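Local structure of glucosidase (Croceicoccus marinus, 5Z3K) at residues T344-I349 with A358-R363; T369-I374 with V475-I480. The protein is a beta-glucosidase of glycoside hydrolase family 39 that probably hydrolyses O-glycosidic bonds through its barrel domain. One frame throughout, in Å; residues are numbered along the deposited sequence.

Contact 1 (T344-I349 with A358-R363); sequences TERLAI and AALAGR
Arg-363 and Glu-345 face each other across a beta hairpin that carries a classic beta bulge: Thr-344 and Glu-345 both lie opposite Arg-363, whose O accepts from Thr-344 N at 3.1 Å and from Glu-345 N at 3.2 Å. The strands meet at 135°, well short of antiparallel, and regular pairing is confined to the bulge end. Arg-363 has the most surface buried. Its CG stands between the backbone N and the carbonyl carbon (chi1 63°), and the extended chain from there brings the guanidinium to the carboxylate. The grip is side-on and converges on one oxygen, with Arg-363 NE 2.6 Å and NH2 2.8 Å from Glu-345 OE2. This oxygen lies almost in the guanidinium plane, although the two flat groups are turned 38° apart. Leu-347 crosses the arginine chain at about a right angle, its CD1 4.0 Å from Arg-363 CB and its CD2 against CD. With an alanine in place of Arg-363, the Glu-345 carboxylate would probably lose its cationic mate and a gap open beside Leu-347 CD2. Ile-349 turns its side chain toward the opposite strand: CD1 meets Ala-359 CB at 3.6 Å, while CB rests near the methyl of Ala-361. Ile-370 and Ile-372 of the next strand also touch this apolar side; backbone bonds, Leu-360 to Leu-373 and Ala-358 to Ser-375, set the hairpin in the large sheet. On the other face Arg-346, salt-bridged to Asp-293, lays NE beside Leu-360 CD1. Where the strands diverge, Leu-347 N still reaches Ala-361 O at 2.8 Å, but the return bond is missing. A water takes that place, donating to Leu-347 O at 2.8 Å, accepting from Arg-346 NE in the guanidinium plane and, weakly, from Ala-361 N.

Contact 2 (T369-I374 with V475-I480); sequences TIRILI and VELIEI
Arg-371 and Glu-479 run side by side and point the same way from a non-hydrogen-bonded pair of two antiparallel strands, inclined at 165°. Arg-371 NE donates to Glu-479 OE1 at 2.9 Å, almost straight and within the guanidinium plane; the planes of the two groups are 52° apart, and NE meets OE1 from above the carboxylate plane. A water closes the second path, from Arg-371 NH2 to Glu-479 OE2. On the same face Leu-373 and Val-475 cross at a slant, CD1 to CG1 3.9 Å. Leu-477, with CG anti to its backbone N (chi1 176°), carries CD1 over the neighbouring strand to within 3.6 Å of Ile-372 O, and helix 329-341 covers this leucine. The reverse face is mostly isoleucine, with Glu-476 opposite Ile-374: Ile-372 CD1 reaches diagonally to Ile-480 CD1 at 4.0 Å, and both touch Ile-428 of strand 423-429, which packs against this side. Six backbone bonds join the strands, evidence of an unbroken ladder. The chemistry implies a division of labour: Arg-371 and Glu-479 are partly exposed, beside buried leucines and valine, while the buried Glu-476 carboxylate on the isoleucine face is probably kept ionised by Arg-442 and Arg-444.

From the N terminus the chain first lays down strand 6-13 of the mixed sheet, then builds the eight-stranded parallel barrel and returns to the sheet after helix 329-341. Contact 1 closes a loop of eight residues between 349 and 358. A brief turn leads to 369, and contact 2 opens there, closing only after 100 intervening residues that include strands 391-394 to 464-469. The contacts lie in series, neither nested nor crossed. Their centres are 9 Å apart, and strands 357-363 and 369-376 are sheet neighbours, with Gly-362 O 2.8 Å from Arg-371 N, a probable hydrogen bond. Together they set four strands abreast, from 345-350 to 474-482, beside barrel helices 277-291 and 329-341.

Contact 1 (T344-I349 with A358-R363)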
loop_
_atom_site.group_PDB
_atom_site.type_symbol
_atom_site.label_atom_id
_atom_site.label_comp_id
_atom_site.label_asym_id
_atom_site.label_seq_id
_atom_site.Cartn_x
_atom_site.Cartn_y
_atom_site.Cartn_z
ATOM N N THR A 344 6.672 16.747 4.112
ATOM C CA THR A 344 5.628 17.022 5.084
ATOM C C THR A 344 4.704 18.138 4.667
ATOM O O THR A 344 3.526 18.108 5.018
ATOM C CB THR A 344 6.227 17.363 6.448
ATOM O OG1 THR A 344 7.142 18.445 6.300
ATOM C CG2 THR A 344 6.958 16.145 7.015
ATOM N N GLU A 345 5.211 19.115 3.937
ATOM C CA GLU A 345 4.407 20.249 3.507
ATOM C C GLU A 345 4.143 20.087 2.017
ATOM O O GLU A 345 5.069 20.142 1.207
ATOM C CB GLU A 345 5.118 21.553 3.847
ATOM C CG GLU A 345 5.217 21.741 5.364
ATOM C CD GLU A 345 5.883 23.036 5.781
ATOM O OE1 GLU A 345 5.782 23.385 6.976
ATOM O OE2 GLU A 345 6.511 23.698 4.926
ATOM N N ARG A 346 2.883 19.849 1.661
ATOM C CA ARG A 346 2.536 19.752 0.255
ATOM C C ARG A 346 2.549 21.142 -0.365
ATOM O O ARG A 346 2.120 22.115 0.257
ATOM C CB ARG A 346 1.158 19.111 0.084
ATOM C CG ARG A 346 0.772 18.868 -1.364
ATOM C CD ARG A 346 -0.391 17.910 -1.422
ATOM N NE ARG A 346 -0.927 17.753 -2.767
ATOM C CZ ARG A 346 -2.136 17.277 -3.014
ATOM N NH1 ARG A 346 -2.926 16.921 -2.003
ATOM N NH2 ARG A 346 -2.560 17.159 -4.262
ATOM N N LEU A 347 3.063 21.225 -1.588
ATOM C CA LEU A 347 3.177 22.469 -2.332
ATOM C C LEU A 347 2.196 22.455 -3.491
ATOM O O LEU A 347 1.845 21.393 -4.000
ATOM C CB LEU A 347 4.607 22.654 -2.866
ATOM C CG LEU A 347 5.686 22.811 -1.795
ATOM C CD1 LEU A 347 7.089 22.787 -2.418
ATOM C CD2 LEU A 347 5.471 24.076 -0.969
ATOM N N ALA A 348 1.761 23.643 -3.911
ATOM C CA ALA A 348 0.845 23.740 -5.042
ATOM C C ALA A 348 1.584 23.486 -6.348
ATOM O O ALA A 348 2.578 24.157 -6.640
ATOM C CB ALA A 348 0.195 25.124 -5.087
ATOM N N ILE A 349 1.095 22.532 -7.145
ATOM C CA ILE A 349 1.547 22.357 -8.524
ATOM C C ILE A 349 0.326 22.410 -9.436
ATOM O O ILE A 349 -0.690 21.742 -9.188
ATOM C CB ILE A 349 2.357 21.058 -8.742
ATOM C CG1 ILE A 349 2.829 20.958 -10.202
ATOM C CG2 ILE A 349 1.567 19.810 -8.313
ATOM C CD1 ILE A 349 4.019 20.009 -10.404
ATOM N N ALA A 358 0.195 13.072 -14.225
ATOM C CA ALA A 358 -0.039 13.376 -12.817
ATOM C C ALA A 358 1.203 14.004 -12.208
ATOM O O ALA A 358 2.320 13.570 -12.485
ATOM C CB ALA A 358 -0.399 12.103 -12.056
ATOM N N ALA A 359 1.006 15.016 -11.369
ATOM C CA ALA A 359 2.127 15.711 -10.766
ATOM C C ALA A 359 1.787 16.057 -9.325
ATOM O O ALA A 359 0.626 16.297 -8.979
ATOM C CB ALA A 359 2.493 16.971 -11.569
ATOM N N LEU A 360 2.827 16.095 -8.492
ATOM C CA LEU A 360 2.696 16.251 -7.054
ATOM C C LEU A 360 3.958 16.923 -6.537
ATOM O O LEU A 360 5.066 16.584 -6.969
ATOM C CB LEU A 360 2.484 14.883 -6.377
ATOM C CG LEU A 360 2.368 14.821 -4.853
ATOM C CD1 LEU A 360 1.123 15.533 -4.352
ATOM C CD2 LEU A 360 2.362 13.365 -4.368
ATOM N N ALA A 361 3.801 17.871 -5.616
ATOM C CA ALA A 361 4.954 18.614 -5.122
ATOM C C ALA A 361 4.897 18.754 -3.607
ATOM O O ALA A 361 3.822 18.904 -3.021
ATOM C CB ALA A 361 5.033 20.005 -5.764
ATOM N N GLY A 362 6.070 18.749 -2.977
ATOM C CA GLY A 362 6.131 18.882 -1.532
ATOM C C GLY A 362 7.517 19.300 -1.091
ATOM O O GLY A 362 8.476 19.276 -1.868
ATOM N N ARG A 363 7.623 19.713 0.169
ATOM C CA ARG A 363 8.932 20.078 0.709
ATOM C C ARG A 363 9.122 19.459 2.088
ATOM O O ARG A 363 8.157 19.184 2.805
ATOM C CB ARG A 363 9.128 21.603 0.770
ATOM C CG ARG A 363 8.183 22.343 1.672
ATOM C CD ARG A 363 8.537 23.825 1.714
ATOM N NE ARG A 363 7.834 24.493 2.804
ATOM C CZ ARG A 363 7.646 25.803 2.889
ATOM N NH1 ARG A 363 8.100 26.604 1.933
ATOM N NH2 ARG A 363 6.996 26.307 3.933
HETATM O O HOH W 1 -1.240 16.625 -6.842
HETATM O O HOH W 2 0.757 18.977 -4.825
#

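Contact 2 (T369-I374 with V475-I480)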
loop_
_atom_site.group_PDB
_atom_site.type_symbol
_atom_site.label_atom_id
_atom_site.label_comp_id
_atom_site.label_asym_id
_atom_site.label_seq_id
_atom_site.Cartn_x
_atom_site.Cartn_y
_atom_site.Cartn_z
ATOM N N THR A 369 14.578 21.014 1.067
ATOM C CA THR A 369 14.439 20.090 -0.054
ATOM C C THR A 369 13.032 20.209 -0.623
ATOM O O THR A 369 12.059 20.010 0.108
ATOM C CB THR A 369 14.709 18.643 0.383
ATOM O OG1 THR A 369 16.047 18.523 0.892
ATOM C CG2 THR A 369 14.519 17.686 -0.787
ATOM N N ILE A 370 12.928 20.527 -1.915
ATOM C CA ILE A 370 11.664 20.492 -2.661
ATOM C C ILE A 370 11.669 19.256 -3.554
ATOM O O ILE A 370 12.666 18.995 -4.239
ATOM C CB ILE A 370 11.494 21.755 -3.529
ATOM C CG1 ILE A 370 11.914 23.036 -2.782
ATOM C CG2 ILE A 370 10.101 21.799 -4.172
ATOM C CD1 ILE A 370 11.069 23.387 -1.616
ATOM N N ARG A 371 10.554 18.512 -3.588
ATOM C CA ARG A 371 10.421 17.347 -4.465
ATOM C C ARG A 371 9.213 17.510 -5.375
ATOM O O ARG A 371 8.105 17.768 -4.894
ATOM C CB ARG A 371 10.285 16.054 -3.663
ATOM C CG ARG A 371 11.555 15.700 -2.923
ATOM C CD ARG A 371 11.504 14.335 -2.229
ATOM N NE ARG A 371 12.821 14.090 -1.653
ATOM C CZ ARG A 371 13.053 13.704 -0.404
ATOM N NH1 ARG A 371 12.048 13.474 0.438
ATOM N NH2 ARG A 371 14.309 13.535 -0.007
ATOM N N ILE A 372 9.421 17.336 -6.679
ATOM C CA ILE A 372 8.344 17.446 -7.665
ATOM C C ILE A 372 8.313 16.151 -8.460
ATOM O O ILE A 372 9.269 15.827 -9.180
ATOM C CB ILE A 372 8.507 18.658 -8.597
ATOM C CG1 ILE A 372 8.533 19.972 -7.803
ATOM C CG2 ILE A 372 7.366 18.667 -9.611
ATOM C CD1 ILE A 372 9.908 20.677 -7.819
ATOM N N LEU A 373 7.224 15.406 -8.317
ATOM C CA LEU A 373 7.060 14.090 -8.916
ATOM C C LEU A 373 6.106 14.205 -10.093
ATOM O O LEU A 373 5.043 14.814 -9.963
ATOM C CB LEU A 373 6.506 13.109 -7.883
ATOM C CG LEU A 373 6.245 11.700 -8.398
ATOM C CD1 LEU A 373 7.592 10.974 -8.629
ATOM C CD2 LEU A 373 5.406 10.936 -7.412
ATOM N N ILE A 374 6.486 13.635 -11.235
ATOM C CA ILE A 374 5.705 13.706 -12.461
ATOM C C ILE A 374 5.625 12.319 -13.074
ATOM O O ILE A 374 6.659 11.690 -13.321
ATOM C CB ILE A 374 6.329 14.678 -13.484
ATOM C CG1 ILE A 374 6.538 16.067 -12.882
ATOM C CG2 ILE A 374 5.479 14.715 -14.760
ATOM C CD1 ILE A 374 7.491 16.932 -13.704
ATOM N N VAL A 475 8.481 8.291 -15.431
ATOM C CA VAL A 475 8.315 8.900 -14.117
ATOM C C VAL A 475 9.560 9.722 -13.813
ATOM O O VAL A 475 10.686 9.242 -13.997
ATOM C CB VAL A 475 8.084 7.834 -13.018
ATOM C CG1 VAL A 475 7.917 8.494 -11.648
ATOM C CG2 VAL A 475 6.860 6.978 -13.355
ATOM N N GLU A 476 9.362 10.976 -13.425
ATOM C CA GLU A 476 10.486 11.849 -13.118
ATOM C C GLU A 476 10.360 12.593 -11.791
ATOM O O GLU A 476 9.312 13.159 -11.478
ATOM C CB GLU A 476 10.703 12.853 -14.255
ATOM C CG GLU A 476 12.014 13.617 -14.166
ATOM C CD GLU A 476 12.641 13.857 -15.526
ATOM O OE1 GLU A 476 12.479 14.971 -16.068
ATOM O OE2 GLU A 476 13.294 12.933 -16.052
ATOM N N LEU A 477 11.441 12.585 -11.020
ATOM C CA LEU A 477 11.499 13.306 -9.754
ATOM C C LEU A 477 12.497 14.432 -9.923
ATOM O O LEU A 477 13.652 14.187 -10.273
ATOM C CB LEU A 477 11.922 12.403 -8.591
ATOM C CG LEU A 477 12.099 13.118 -7.249
ATOM C CD1 LEU A 477 10.758 13.655 -6.771
ATOM C CD2 LEU A 477 12.681 12.151 -6.200
ATOM N N ILE A 478 12.046 15.655 -9.701
ATOM C CA ILE A 478 12.909 16.822 -9.693
ATOM C C ILE A 478 13.127 17.193 -8.245
ATOM O O ILE A 478 12.161 17.419 -7.507
ATOM C CB ILE A 478 12.290 17.997 -10.468
ATOM C CG1 ILE A 478 11.941 17.578 -11.896
ATOM C CG2 ILE A 478 13.215 19.221 -10.400
ATOM C CD1 ILE A 478 13.106 16.972 -12.669
ATOM N N GLU A 479 14.386 17.272 -7.835
ATOM C CA GLU A 479 14.734 17.589 -6.460
ATOM C C GLU A 479 15.532 18.883 -6.450
ATOM O O GLU A 479 16.580 18.967 -7.097
ATOM C CB GLU A 479 15.543 16.451 -5.835
ATOM C CG GLU A 479 15.572 16.498 -4.337
ATOM C CD GLU A 479 15.975 15.163 -3.750
ATOM O OE1 GLU A 479 15.090 14.308 -3.511
ATOM O OE2 GLU A 479 17.193 14.974 -3.566
ATOM N N ILE A 480 15.042 19.883 -5.721
ATOM C CA ILE A 480 15.728 21.167 -5.572
ATOM C C ILE A 480 16.143 21.330 -4.117
ATOM O O ILE A 480 15.314 21.189 -3.211
ATOM C CB ILE A 480 14.842 22.341 -6.019
ATOM C CG1 ILE A 480 14.304 22.078 -7.419
ATOM C CG2 ILE A 480 15.635 23.644 -6.009
ATOM C CD1 ILE A 480 13.183 22.965 -7.784
HETATM O O HOH W 3 17.270 14.257 -0.751
#